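Local coordinates for protein caltubin, EF-hand (Lymnaea stagnalis, PDB 6VAN) that probably binds calcium through EF-hand helix-loop-helix motifs, whose loops hold strontium ions in this crystal form, at residues A[27-32]-A[46-51]; A[53-58]-A[62-67]; A[75-80]-A[133-138]; A[123-128]-A[139-144]. One frame throughout, in Å; residues are numbered along the deposited sequence.

Contact 1 (A[27-32]-A[46-51]); sequences DEVKNY and AAFISR. With SR (strontium ion), chain C.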
loop_
_atom_site.group_PDB
_atom_site.type_symbol
_atom_site.label_atom_id
_atom_site.label_comp_id
_atom_site.label_asym_id
_atom_site.label_seq_id
_atom_site.Cartn_x
_atom_site.Cartn_y
_atom_site.Cartn_z
ATOM N N ASP A 27 5.954 3.734 14.837
ATOM C CA ASP A 27 6.374 5.053 14.290
ATOM C C ASP A 27 7.013 4.865 12.910
ATOM O O ASP A 27 6.956 5.794 12.096
ATOM C CB ASP A 27 7.294 5.789 15.264
ATOM C CG ASP A 27 6.535 6.418 16.422
ATOM O OD1 ASP A 27 5.608 7.227 16.151
ATOM O OD2 ASP A 27 6.841 6.069 17.581
ATOM N N GLU A 28 7.565 3.688 12.648
ATOM C CA GLU A 28 8.211 3.382 11.355
ATOM C C GLU A 28 7.134 3.126 10.309
ATOM O O GLU A 28 7.240 3.709 9.209
ATOM C CB GLU A 28 9.095 2.167 11.507
ATOM C CG GLU A 28 10.099 2.331 12.617
ATOM C CD GLU A 28 10.952 1.097 12.776
ATOM O OE1 GLU A 28 10.662 0.289 13.721
ATOM O OE2 GLU A 28 11.858 0.940 11.973
ATOM N N VAL A 29 6.110 2.352 10.679
ATOM C CA VAL A 29 4.972 2.054 9.759
ATOM C C VAL A 29 4.245 3.380 9.537
ATOM O O VAL A 29 3.896 3.675 8.403
ATOM C CB VAL A 29 4.055 0.947 10.289
ATOM C CG1 VAL A 29 2.829 0.741 9.402
ATOM C CG2 VAL A 29 4.819 -0.365 10.449
ATOM N N LYS A 30 4.077 4.194 10.579
ATOM C CA LYS A 30 3.375 5.506 10.481
ATOM C C LYS A 30 4.117 6.437 9.529
ATOM O O LYS A 30 3.457 6.986 8.647
ATOM C CB LYS A 30 3.220 6.140 11.860
ATOM C CG LYS A 30 2.243 7.295 11.879
ATOM C CD LYS A 30 1.818 7.674 13.254
ATOM C CE LYS A 30 0.896 8.870 13.269
ATOM N NZ LYS A 30 0.589 9.259 14.664
ATOM N N ASN A 31 5.431 6.588 9.666
ATOM C CA ASN A 31 6.268 7.439 8.786
ATOM C C ASN A 31 6.185 6.921 7.346
ATOM O O ASN A 31 6.162 7.752 6.428
ATOM C CB ASN A 31 7.678 7.551 9.355
ATOM C CG ASN A 31 7.747 8.573 10.470
ATOM O OD1 ASN A 31 6.718 9.110 10.895
ATOM N ND2 ASN A 31 8.952 8.862 10.940
ATOM N N TYR A 32 6.073 5.607 7.177
ATOM C CA TYR A 32 5.847 4.956 5.863
ATOM C C TYR A 32 4.511 5.436 5.267
ATOM O O TYR A 32 4.502 6.056 4.186
ATOM C CB TYR A 32 5.919 3.441 6.023
ATOM C CG TYR A 32 5.394 2.689 4.839
ATOM C CD1 TYR A 32 6.054 2.744 3.632
ATOM C CD2 TYR A 32 4.231 1.942 4.926
ATOM C CE1 TYR A 32 5.587 2.044 2.534
ATOM C CE2 TYR A 32 3.744 1.242 3.835
ATOM C CZ TYR A 32 4.421 1.312 2.635
ATOM O OH TYR A 32 3.965 0.628 1.546
ATOM N N ALA A 46 -2.225 0.799 13.263
ATOM C CA ALA A 46 -2.280 -0.392 14.144
ATOM C C ALA A 46 -2.886 -1.587 13.393
ATOM O O ALA A 46 -2.335 -2.686 13.527
ATOM C CB ALA A 46 -3.033 -0.051 15.414
ATOM N N ALA A 47 -3.938 -1.383 12.582
ATOM C CA ALA A 47 -4.674 -2.445 11.852
ATOM C C ALA A 47 -3.792 -3.035 10.727
ATOM O O ALA A 47 -3.904 -4.255 10.436
ATOM C CB ALA A 47 -5.938 -1.877 11.264
ATOM N N PHE A 48 -3.016 -2.162 10.088
ATOM C CA PHE A 48 -2.015 -2.529 9.053
ATOM C C PHE A 48 -1.019 -3.522 9.667
ATOM O O PHE A 48 -0.769 -4.606 9.087
ATOM C CB PHE A 48 -1.326 -1.275 8.540
ATOM C CG PHE A 48 -0.412 -1.520 7.370
ATOM C CD1 PHE A 48 0.908 -1.882 7.568
ATOM C CD2 PHE A 48 -0.875 -1.392 6.061
ATOM C CE1 PHE A 48 1.757 -2.113 6.494
ATOM C CE2 PHE A 48 -0.024 -1.619 4.994
ATOM C CZ PHE A 48 1.290 -1.971 5.212
ATOM N N ILE A 49 -0.492 -3.165 10.838
ATOM C CA ILE A 49 0.467 -4.031 11.570
ATOM C C ILE A 49 -0.242 -5.347 11.947
ATOM O O ILE A 49 0.352 -6.416 11.720
ATOM C CB ILE A 49 1.099 -3.274 12.768
ATOM C CG1 ILE A 49 2.004 -2.134 12.303
ATOM C CG2 ILE A 49 1.840 -4.267 13.682
ATOM C CD1 ILE A 49 2.528 -1.205 13.401
ATOM N N SER A 50 -1.479 -5.298 12.468
ATOM C CA SER A 50 -2.211 -6.480 13.004
ATOM C C SER A 50 -2.449 -7.545 11.922
ATOM O O SER A 50 -2.361 -8.726 12.240
ATOM C CB SER A 50 -3.510 -6.082 13.680
ATOM O OG SER A 50 -4.316 -7.224 13.948
ATOM N N ARG A 51 -2.738 -7.157 10.676
ATOM C CA ARG A 51 -2.993 -8.156 9.604
ATOM C C ARG A 51 -1.717 -8.974 9.333
ATOM O O ARG A 51 -1.851 -10.121 8.826
ATOM C CB ARG A 51 -3.518 -7.492 8.324
ATOM C CG ARG A 51 -5.039 -7.385 8.283
ATOM C CD ARG A 51 -5.544 -6.451 7.200
ATOM N NE ARG A 51 -4.750 -6.584 6.003
ATOM C CZ ARG A 51 -4.804 -7.612 5.162
ATOM N NH1 ARG A 51 -4.020 -7.622 4.099
ATOM N NH2 ARG A 51 -5.643 -8.619 5.365
HETATM SR SR SR C . 12.989 -0.894 13.346
HETATM O O HOH W 1 12.510 -1.543 15.865
#
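V29 reaches across from helix 26-34 to F48 and I49 of helix 42-52, and its branches divide the work. CB itself comes within 4.1 Å of I49 CD1. Beyond it, CG1, anti to the backbone N (chi1 175°), meets the ring of F48 at CD1, 3.7 Å away, in an oblique approach. CG2 takes the other partner and lies 3.8 Å from I49 CG1, with I49 CD1 equally close. I49 reaches it through its longer branch, which is extended (chi2 172°). One turn on from V29, the Y32 ring brings CE2 to 4.3 Å from F48 CZ, a looser touch. The short segments run at 113° to each other, with their axes 10.2 Å apart at closest approach. I60 of the short strand 60-61 touches V29 and F48, and helix 77-87 meets the rings of F48 and Y32. E28, next to V29, turns to the strontium ion instead and grips it with OE1 and OE2, the bidentate glutamate that ends an EF-hand loop; D17, D21 and Q23 complete the protein ligands. Between segments 27-32 and 46-51 only carbon meets carbon, so this part of the packing is hydrophobic and dispersive, while K30 and D42 add a salt bridge between the same helices.

Contact 2 (A[53-58]-A[62-67]); sequences DSNGNG and FVPEYV. With SR (strontium ion), chain D.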
loop_
_atom_site.group_PDB
_atom_site.type_symbol
_atom_site.label_atom_id
_atom_site.label_comp_id
_atom_site.label_asym_id
_atom_site.label_seq_id
_atom_site.Cartn_x
_atom_site.Cartn_y
_atom_site.Cartn_z
ATOM N N ASP A 53 0.933 -9.311 11.765
ATOM C CA ASP A 53 1.667 -9.584 13.034
ATOM C C ASP A 53 1.287 -10.959 13.600
ATOM O O ASP A 53 0.647 -11.000 14.679
ATOM C CB ASP A 53 1.358 -8.452 14.013
ATOM C CG ASP A 53 2.025 -8.606 15.361
ATOM O OD1 ASP A 53 3.049 -9.309 15.409
ATOM O OD2 ASP A 53 1.550 -7.959 16.330
ATOM N N SER A 54 1.699 -12.049 12.949
ATOM C CA SER A 54 1.322 -13.437 13.332
ATOM C C SER A 54 1.934 -13.847 14.685
ATOM O O SER A 54 1.375 -14.776 15.298
ATOM C CB SER A 54 1.660 -14.427 12.249
ATOM O OG SER A 54 3.038 -14.421 11.968
ATOM N N ASN A 55 3.010 -13.200 15.144
ATOM C CA ASN A 55 3.645 -13.561 16.449
ATOM C C ASN A 55 3.157 -12.598 17.542
ATOM O O ASN A 55 3.579 -12.774 18.695
ATOM C CB ASN A 55 5.170 -13.653 16.346
ATOM C CG ASN A 55 5.841 -12.348 15.991
ATOM O OD1 ASN A 55 5.259 -11.264 16.144
ATOM N ND2 ASN A 55 7.059 -12.434 15.493
ATOM N N GLY A 56 2.321 -11.615 17.194
ATOM C CA GLY A 56 1.612 -10.753 18.155
ATOM C C GLY A 56 2.536 -9.871 18.969
ATOM O O GLY A 56 2.136 -9.513 20.088
ATOM N N ASN A 57 3.704 -9.492 18.450
ATOM C CA ASN A 57 4.691 -8.649 19.179
ATOM C C ASN A 57 4.473 -7.156 18.855
ATOM O O ASN A 57 5.351 -6.342 19.192
ATOM C CB ASN A 57 6.129 -9.110 18.906
ATOM C CG ASN A 57 6.583 -8.833 17.495
ATOM O OD1 ASN A 57 5.748 -8.515 16.623
ATOM N ND2 ASN A 57 7.881 -8.919 17.244
ATOM N N GLY A 58 3.377 -6.823 18.151
ATOM C CA GLY A 58 2.962 -5.444 17.826
ATOM C C GLY A 58 3.822 -4.790 16.753
ATOM O O GLY A 58 3.684 -3.583 16.543
ATOM N N PHE A 62 10.606 -8.688 9.634
ATOM C CA PHE A 62 11.036 -9.103 8.277
ATOM C C PHE A 62 10.902 -10.625 8.178
ATOM O O PHE A 62 10.290 -11.121 7.254
ATOM C CB PHE A 62 12.450 -8.651 7.944
ATOM C CG PHE A 62 12.871 -9.090 6.573
ATOM C CD1 PHE A 62 12.341 -8.477 5.449
ATOM C CD2 PHE A 62 13.729 -10.158 6.398
ATOM C CE1 PHE A 62 12.684 -8.919 4.179
ATOM C CE2 PHE A 62 14.070 -10.596 5.124
ATOM C CZ PHE A 62 13.561 -9.960 4.023
ATOM N N VAL A 63 11.446 -11.343 9.154
ATOM C CA VAL A 63 11.221 -12.807 9.255
ATOM C C VAL A 63 10.518 -13.097 10.576
ATOM O O VAL A 63 10.939 -12.589 11.618
ATOM C CB VAL A 63 12.527 -13.601 9.050
ATOM C CG1 VAL A 63 12.866 -13.676 7.579
ATOM C CG2 VAL A 63 13.690 -13.025 9.807
ATOM N N PRO A 64 9.443 -13.916 10.583
ATOM C CA PRO A 64 8.920 -14.584 9.380
ATOM C C PRO A 64 7.889 -13.804 8.546
ATOM O O PRO A 64 7.559 -14.240 7.466
ATOM C CB PRO A 64 8.162 -15.774 9.969
ATOM C CG PRO A 64 7.645 -15.244 11.282
ATOM C CD PRO A 64 8.751 -14.352 11.797
ATOM N N GLU A 65 7.387 -12.674 9.076
ATOM C CA GLU A 65 6.089 -12.076 8.652
ATOM C C GLU A 65 6.191 -11.450 7.266
ATOM O O GLU A 65 5.332 -11.787 6.416
ATOM C CB GLU A 65 5.625 -11.056 9.693
ATOM C CG GLU A 65 5.338 -11.727 11.012
ATOM C CD GLU A 65 5.135 -10.846 12.218
ATOM O OE1 GLU A 65 5.443 -9.656 12.146
ATOM O OE2 GLU A 65 4.668 -11.392 13.224
ATOM N N TYR A 66 7.141 -10.565 7.022
ATOM C CA TYR A 66 7.231 -9.873 5.715
ATOM C C TYR A 66 7.567 -10.915 4.649
ATOM O O TYR A 66 6.936 -10.887 3.582
ATOM C CB TYR A 66 8.240 -8.729 5.752
ATOM C CG TYR A 66 8.201 -7.794 4.570
ATOM C CD1 TYR A 66 7.204 -6.836 4.446
ATOM C CD2 TYR A 66 9.194 -7.807 3.612
ATOM C CE1 TYR A 66 7.182 -5.946 3.377
ATOM C CE2 TYR A 66 9.191 -6.926 2.547
ATOM C CZ TYR A 66 8.180 -5.996 2.421
ATOM O OH TYR A 66 8.184 -5.139 1.344
ATOM N N VAL A 67 8.487 -11.828 4.915
ATOM C CA VAL A 67 8.884 -12.831 3.891
ATOM C C VAL A 67 7.685 -13.728 3.602
ATOM O O VAL A 67 7.403 -13.977 2.402
ATOM C CB VAL A 67 10.122 -13.631 4.318
ATOM C CG1 VAL A 67 10.367 -14.797 3.378
ATOM C CG2 VAL A 67 11.345 -12.747 4.391
HETATM SR SR SR D . 5.292 -9.441 14.575
#
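E65 and N55 meet at a strontium ion, the first shell of this EF-hand loop. E65 binds it with both carboxylate oxygens, OE1 at 2.4 Å and OE2 at 2.5 Å from the strontium. D53, N55 and N57 each give one OD1, that of N57 being 2.3 Å from the metal; A59 and D61 fill the remaining protein positions. Around the ion the oxygens crowd together: N55 OD1 lies 3.0 Å from E65 OE2, a spacing that shared coordination explains. The planes of the N55 amide and the E65 carboxylate are 51° apart.

A second shell sets these groups. N55 N donates to E65 OE2 across 3.1 Å, nearly along the C-O axis, so this oxygen takes both metal and N-H. D53 OD2, not bound to the metal, accepts from G58 N at 2.8 Å, which ties the aspartate to the far side of the loop. N55 OD1 also accepts a hydrogen bond from N57 N, closing an Asx turn, while D53 to G56 forms a type I beta turn. E65 is carried in by an extended chain (chi2 168°) from helix 62-71. With three carboxylates and two amides gathered at one cation, the negative groups would probably repel one another without it, and the N-H of N55 probably helps to offset the charge on E65 OE2.

Contact 3 (A[75-80]-A[133-138]); sequences YTLEGA and LSLDEF. With SR (strontium ion), chain F.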
loop_
_atom_site.group_PDB
_atom_site.type_symbol
_atom_site.label_atom_id
_atom_site.label_comp_id
_atom_site.label_asym_id
_atom_site.label_seq_id
_atom_site.Cartn_x
_atom_site.Cartn_y
_atom_site.Cartn_z
ATOM N N TYR A 75 -4.356 -12.464 -4.116
ATOM C CA TYR A 75 -5.454 -11.485 -4.030
ATOM C C TYR A 75 -6.439 -11.890 -2.945
ATOM O O TYR A 75 -6.889 -13.042 -2.932
ATOM C CB TYR A 75 -6.196 -11.365 -5.350
ATOM C CG TYR A 75 -7.495 -10.631 -5.185
ATOM C CD1 TYR A 75 -7.554 -9.249 -5.140
ATOM C CD2 TYR A 75 -8.676 -11.339 -5.000
ATOM C CE1 TYR A 75 -8.753 -8.583 -4.942
ATOM C CE2 TYR A 75 -9.879 -10.684 -4.831
ATOM C CZ TYR A 75 -9.922 -9.303 -4.781
ATOM O OH TYR A 75 -11.111 -8.659 -4.596
ATOM N N THR A 76 -6.804 -10.938 -2.091
ATOM C CA THR A 76 -8.038 -10.993 -1.281
ATOM C C THR A 76 -8.705 -9.629 -1.303
ATOM O O THR A 76 -8.005 -8.615 -1.436
ATOM C CB THR A 76 -7.797 -11.401 0.171
ATOM O OG1 THR A 76 -7.087 -10.380 0.861
ATOM C CG2 THR A 76 -7.039 -12.701 0.311
ATOM N N LEU A 77 -10.020 -9.592 -1.171
ATOM C CA LEU A 77 -10.734 -8.315 -1.120
ATOM C C LEU A 77 -10.234 -7.523 0.087
ATOM O O LEU A 77 -9.989 -6.308 -0.070
ATOM C CB LEU A 77 -12.244 -8.539 -1.069
ATOM C CG LEU A 77 -13.048 -7.239 -1.085
ATOM C CD1 LEU A 77 -12.961 -6.581 -2.437
ATOM C CD2 LEU A 77 -14.495 -7.465 -0.656
ATOM N N GLU A 78 -10.076 -8.159 1.243
ATOM C CA GLU A 78 -9.609 -7.470 2.473
ATOM C C GLU A 78 -8.248 -6.788 2.220
ATOM O O GLU A 78 -8.053 -5.630 2.623
ATOM C CB GLU A 78 -9.510 -8.497 3.605
ATOM C CG GLU A 78 -9.177 -7.895 4.946
ATOM C CD GLU A 78 -8.973 -8.934 6.030
ATOM O OE1 GLU A 78 -9.641 -9.996 5.971
ATOM O OE2 GLU A 78 -8.120 -8.700 6.909
ATOM N N GLY A 79 -7.331 -7.491 1.588
ATOM C CA GLY A 79 -6.001 -6.936 1.289
ATOM C C GLY A 79 -6.100 -5.798 0.298
ATOM O O GLY A 79 -5.425 -4.781 0.490
ATOM N N ALA A 80 -6.885 -5.945 -0.752
ATOM C CA ALA A 80 -7.107 -4.862 -1.734
ATOM C C ALA A 80 -7.740 -3.650 -1.038
ATOM O O ALA A 80 -7.319 -2.523 -1.299
ATOM C CB ALA A 80 -7.937 -5.364 -2.889
ATOM N N LEU A 133 -12.543 5.627 -8.657
ATOM C CA LEU A 133 -12.795 4.170 -8.505
ATOM C C LEU A 133 -13.495 3.887 -7.185
ATOM O O LEU A 133 -13.055 4.353 -6.139
ATOM C CB LEU A 133 -11.486 3.399 -8.553
ATOM C CG LEU A 133 -10.623 3.612 -9.794
ATOM C CD1 LEU A 133 -9.349 2.795 -9.700
ATOM C CD2 LEU A 133 -11.363 3.336 -11.091
ATOM N N SER A 134 -14.521 3.056 -7.265
ATOM C CA SER A 134 -15.081 2.374 -6.086
ATOM C C SER A 134 -14.175 1.213 -5.715
ATOM O O SER A 134 -13.316 0.808 -6.540
ATOM C CB SER A 134 -16.441 1.861 -6.405
ATOM O OG SER A 134 -16.346 0.886 -7.410
ATOM N N LEU A 135 -14.403 0.588 -4.563
ATOM C CA LEU A 135 -13.647 -0.622 -4.211
ATOM C C LEU A 135 -13.866 -1.669 -5.295
ATOM O O LEU A 135 -12.923 -2.397 -5.658
ATOM C CB LEU A 135 -14.082 -1.142 -2.844
ATOM C CG LEU A 135 -13.444 -2.451 -2.410
ATOM C CD1 LEU A 135 -11.925 -2.352 -2.270
ATOM C CD2 LEU A 135 -14.083 -2.924 -1.123
ATOM N N ASP A 136 -15.092 -1.796 -5.787
ATOM C CA ASP A 136 -15.408 -2.860 -6.759
ATOM C C ASP A 136 -14.691 -2.644 -8.105
ATOM O O ASP A 136 -14.395 -3.618 -8.782
ATOM C CB ASP A 136 -16.915 -3.004 -6.916
ATOM C CG ASP A 136 -17.459 -3.890 -5.815
ATOM O OD1 ASP A 136 -17.070 -5.079 -5.774
ATOM O OD2 ASP A 136 -18.208 -3.359 -4.986
ATOM N N GLU A 137 -14.458 -1.405 -8.486
ATOM C CA GLU A 137 -13.638 -1.113 -9.677
ATOM C C GLU A 137 -12.160 -1.360 -9.344
ATOM O O GLU A 137 -11.452 -2.038 -10.124
ATOM C CB GLU A 137 -13.863 0.324 -10.105
ATOM C CG GLU A 137 -15.233 0.574 -10.725
ATOM C CD GLU A 137 -15.544 2.034 -10.952
ATOM O OE1 GLU A 137 -15.168 2.885 -10.112
ATOM O OE2 GLU A 137 -16.152 2.353 -11.969
ATOM N N PHE A 138 -11.698 -0.800 -8.242
ATOM C CA PHE A 138 -10.283 -0.891 -7.840
ATOM C C PHE A 138 -9.816 -2.346 -7.786
ATOM O O PHE A 138 -8.717 -2.697 -8.251
ATOM C CB PHE A 138 -10.110 -0.235 -6.488
ATOM C CG PHE A 138 -8.725 -0.299 -5.929
ATOM C CD1 PHE A 138 -7.746 0.552 -6.396
ATOM C CD2 PHE A 138 -8.409 -1.173 -4.919
ATOM C CE1 PHE A 138 -6.465 0.496 -5.870
ATOM C CE2 PHE A 138 -7.138 -1.210 -4.383
ATOM C CZ PHE A 138 -6.173 -0.361 -4.852
HETATM SR SR SR F . -16.116 4.949 -11.291
HETATM O O HOH W 2 -17.402 5.577 -9.214
HETATM O O HOH W 3 -18.420 3.556 -10.311
#
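L77 and L135 both hold CG anti to the backbone N (chi1 -177° and 176°), and this sends each side chain out from its own helix toward the other. The leucines cross obliquely, L77 CD1 resting 4.0 Å from L135 CD2, with L135 CG only slightly farther from the same methyl. F138 shares the anti setting, and its ring is brought edge-on to the backbone of helix 77-87: CE2 lies 3.4 Å from A80 O, which sits near the plane of the ring. Such an approach presents the weakly positive rim of a phenyl ring to a carbonyl oxygen, while the methyl of A80 touches the same CE2 more loosely.

The contact thus places the first turn of helix 77-87, which leads into one EF-hand loop of the EF-hand pair, against the short helix 135-138, which leaves another. Within that pair the strand residues L133 and V95 are joined by backbone hydrogen bonds. F84, farther along helix 77-87, meets the F138 ring with the planes at about 55° and also touches L135.

Both helices start with a side-chain cap. T76 OG1 accepts from G79 N at 3.0 Å. S134 and E137 form a capping box: E137 N donates to S134 OG, and S134 N returns a bond of 2.9 Å to E137 OE1, met on the anti side of the carboxylate. The same E137 binds the strontium ion through OE1 at 2.6 Å and OE2 at 2.7 Å, so OE1 serves the helix cap and the metal together. A127 N adds a hydrogen bond to OE2.

Contact 4 (A[123-128]-A[139-144]); sequences MSADAN and KTLYSP. With SR (strontium ion), chain F; SR (strontium ion), chain I; EDO (1,2-ethanediol), chain K.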
loop_
_atom_site.group_PDB
_atom_site.type_symbol
_atom_site.label_atom_id
_atom_site.label_comp_id
_atom_site.label_asym_id
_atom_site.label_seq_id
_atom_site.Cartn_x
_atom_site.Cartn_y
_atom_site.Cartn_z
HETATM N N MSE A 123 -7.367 4.091 -14.454
HETATM C CA MSE A 123 -8.653 4.563 -14.966
HETATM C C MSE A 123 -9.241 3.568 -15.962
HETATM O O MSE A 123 -10.426 3.651 -16.268
HETATM C CB MSE A 123 -8.539 5.950 -15.601
HETATM C CG MSE A 123 -8.391 7.067 -14.595
HETATM SE SE MSE A 123 -9.799 7.141 -13.192
HETATM C CE MSE A 123 -8.943 6.558 -11.501
ATOM N N SER A 124 -8.464 2.595 -16.429
ATOM C CA SER A 124 -9.027 1.545 -17.287
ATOM C C SER A 124 -10.123 0.777 -16.511
ATOM O O SER A 124 -10.989 0.115 -17.169
ATOM C CB SER A 124 -7.986 0.595 -17.822
ATOM O OG SER A 124 -7.522 -0.316 -16.858
ATOM N N ALA A 125 -10.112 0.822 -15.170
ATOM C CA ALA A 125 -11.117 0.176 -14.281
ATOM C C ALA A 125 -12.284 1.112 -13.963
ATOM O O ALA A 125 -13.224 0.672 -13.274
ATOM C CB ALA A 125 -10.444 -0.325 -13.027
ATOM N N ASP A 126 -12.297 2.335 -14.466
ATOM C CA ASP A 126 -13.358 3.321 -14.169
ATOM C C ASP A 126 -14.534 3.053 -15.119
ATOM O O ASP A 126 -14.627 3.702 -16.201
ATOM C CB ASP A 126 -12.853 4.754 -14.309
ATOM C CG ASP A 126 -13.874 5.814 -13.979
ATOM O OD1 ASP A 126 -14.914 5.443 -13.419
ATOM O OD2 ASP A 126 -13.604 6.981 -14.235
ATOM N N ALA A 127 -15.381 2.089 -14.767
ATOM C CA ALA A 127 -16.365 1.503 -15.708
ATOM C C ALA A 127 -17.426 2.533 -16.084
ATOM O O ALA A 127 -17.923 2.452 -17.224
ATOM C CB ALA A 127 -16.961 0.254 -15.133
ATOM N N ASN A 128 -17.744 3.475 -15.200
ATOM C CA ASN A 128 -18.788 4.508 -15.439
ATOM C C ASN A 128 -18.172 5.859 -15.782
ATOM O O ASN A 128 -18.943 6.823 -15.882
ATOM C CB ASN A 128 -19.783 4.613 -14.273
ATOM C CG ASN A 128 -19.153 5.022 -12.958
ATOM O OD1 ASN A 128 -17.929 5.049 -12.812
ATOM N ND2 ASN A 128 -19.991 5.320 -11.971
ATOM N N LYS A 139 -10.625 -3.231 -7.228
ATOM C CA LYS A 139 -10.161 -4.624 -7.003
ATOM C C LYS A 139 -9.842 -5.306 -8.323
ATOM O O LYS A 139 -9.034 -6.256 -8.311
ATOM C CB LYS A 139 -11.215 -5.434 -6.236
ATOM C CG LYS A 139 -12.470 -5.714 -7.031
ATOM C CD LYS A 139 -13.572 -6.399 -6.251
ATOM C CE LYS A 139 -14.633 -6.898 -7.210
ATOM N NZ LYS A 139 -15.901 -7.217 -6.529
ATOM N N THR A 140 -10.423 -4.863 -9.426
ATOM C CA THR A 140 -10.193 -5.521 -10.720
ATOM C C THR A 140 -8.759 -5.276 -11.180
ATOM O O THR A 140 -8.283 -6.021 -12.061
ATOM C CB THR A 140 -11.146 -5.050 -11.821
ATOM O OG1 THR A 140 -10.884 -3.709 -12.203
ATOM C CG2 THR A 140 -12.601 -5.188 -11.436
ATOM N N LEU A 141 -8.054 -4.306 -10.605
ATOM C CA LEU A 141 -6.679 -3.978 -11.065
ATOM C C LEU A 141 -5.720 -5.081 -10.640
ATOM O O LEU A 141 -4.598 -5.092 -11.141
ATOM C CB LEU A 141 -6.280 -2.629 -10.500
ATOM C CG LEU A 141 -7.089 -1.446 -11.010
ATOM C CD1 LEU A 141 -6.768 -0.206 -10.192
ATOM C CD2 LEU A 141 -6.865 -1.196 -12.493
ATOM N N TYR A 142 -6.143 -5.985 -9.759
ATOM C CA TYR A 142 -5.283 -7.093 -9.311
ATOM C C TYR A 142 -5.353 -8.294 -10.244
ATOM O O TYR A 142 -4.555 -9.202 -10.018
ATOM C CB TYR A 142 -5.640 -7.474 -7.884
ATOM C CG TYR A 142 -5.113 -6.464 -6.903
ATOM C CD1 TYR A 142 -3.812 -6.533 -6.472
ATOM C CD2 TYR A 142 -5.893 -5.400 -6.467
ATOM C CE1 TYR A 142 -3.305 -5.589 -5.585
ATOM C CE2 TYR A 142 -5.417 -4.467 -5.569
ATOM C CZ TYR A 142 -4.114 -4.567 -5.122
ATOM O OH TYR A 142 -3.620 -3.615 -4.274
ATOM N N SER A 143 -6.181 -8.277 -11.271
ATOM C CA SER A 143 -6.324 -9.442 -12.183
ATOM C C SER A 143 -6.422 -8.992 -13.636
ATOM O O SER A 143 -7.349 -9.404 -14.344
ATOM C CB SER A 143 -7.504 -10.255 -11.772
ATOM O OG SER A 143 -8.696 -9.527 -11.976
ATOM N N PRO A 144 -5.438 -8.212 -14.158
ATOM C CA PRO A 144 -5.451 -7.817 -15.571
ATOM C C PRO A 144 -5.296 -9.000 -16.542
ATOM O O PRO A 144 -5.678 -8.920 -17.712
ATOM C CB PRO A 144 -4.215 -6.921 -15.717
ATOM C CG PRO A 144 -3.293 -7.396 -14.647
ATOM C CD PRO A 144 -4.199 -7.770 -13.487
ATOM O OXT PRO A 144 -4.773 -10.046 -16.185
HETATM SR SR SR F . -16.116 4.949 -11.291
HETATM SR SR SR I . -9.764 -9.740 -14.319
HETATM C C1 EDO K . -10.921 -9.795 -8.457
HETATM O O1 EDO K . -11.337 -10.426 -9.669
HETATM C C2 EDO K . -9.468 -9.626 -8.386
HETATM O O2 EDO K . -8.962 -8.742 -9.389
HETATM O O HOH W 4 -9.464 -7.235 -14.226
HETATM O O HOH W 2 -17.402 5.577 -9.214
HETATM O O HOH W 3 -18.420 3.556 -10.311
HETATM O O HOH W 5 -11.482 -8.902 -12.137
HETATM O O HOH W 6 -9.402 -9.065 -16.780
#
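A125 packs its methyl against T140 and L141, and its CB makes the close contacts, an apolar one with L141 and a packing one with the T140 hydroxyl. CB lies 3.7 Å from L141 CD2 and 3.5 Å from T140 OG1. The leucine arrives with CG anti to the carbonyl carbon (chi1 -65°); CD1 continues the extended chain, and the other methyl, CD2, is the one that meets the alanine. The hydroxyl of T140 has its polar partner in E137 O, so toward A125 it acts as a packing surface. L141 also touches L133 of strand 132-133, and its backbone oxygen is hydrogen-bonded to Y121 OH.

Metal bonds form the second group. D126 and N128 open the EF-hand loop that follows helix 111-122, each giving OD1 to a strontium ion, at 2.5 Å and 2.4 Å respectively; D130, K132 and E137 complete its protein ligands. D126 OD2 turns to G131 N, so the carboxylate spans metal and loop backbone. The C-terminal segment 139-144 follows the exiting helix of this EF-hand and holds a different strontium ion, bound by S143 O at 2.4 Å and S143 OG at 2.6 Å, with three waters around it.

Hydrogen bonds link this second ion to the backbone: one of those waters donates to T140 O. A 1,2-ethanediol, probably from the crystallisation liquor, accepts a hydrogen bond from S143 OG at its O2 and donates one from O2 to K139 O, each 2.7 Å long.

From the N terminus, contact 1 closes the linker between helices 26-34 and 42-52. Contact 2 then opens and closes within a few residues, completing the metal loop between helix 42-52 and helix 62-71; the two touch through I49 CG2 and G58 O. Contact 3 spans far more chain, bringing the start of helix 77-87 to helix 135-138, and contact 4 crosses it, its segments alternating with those of contact 3. They share a strontium ion and two of its waters. Contacts 1 and 4 lie on opposite sides of the chain's centre, but the R51-E78 salt bridge connects contact 1 to contact 3, joining the N-terminal EF-hands to the C-terminal pair.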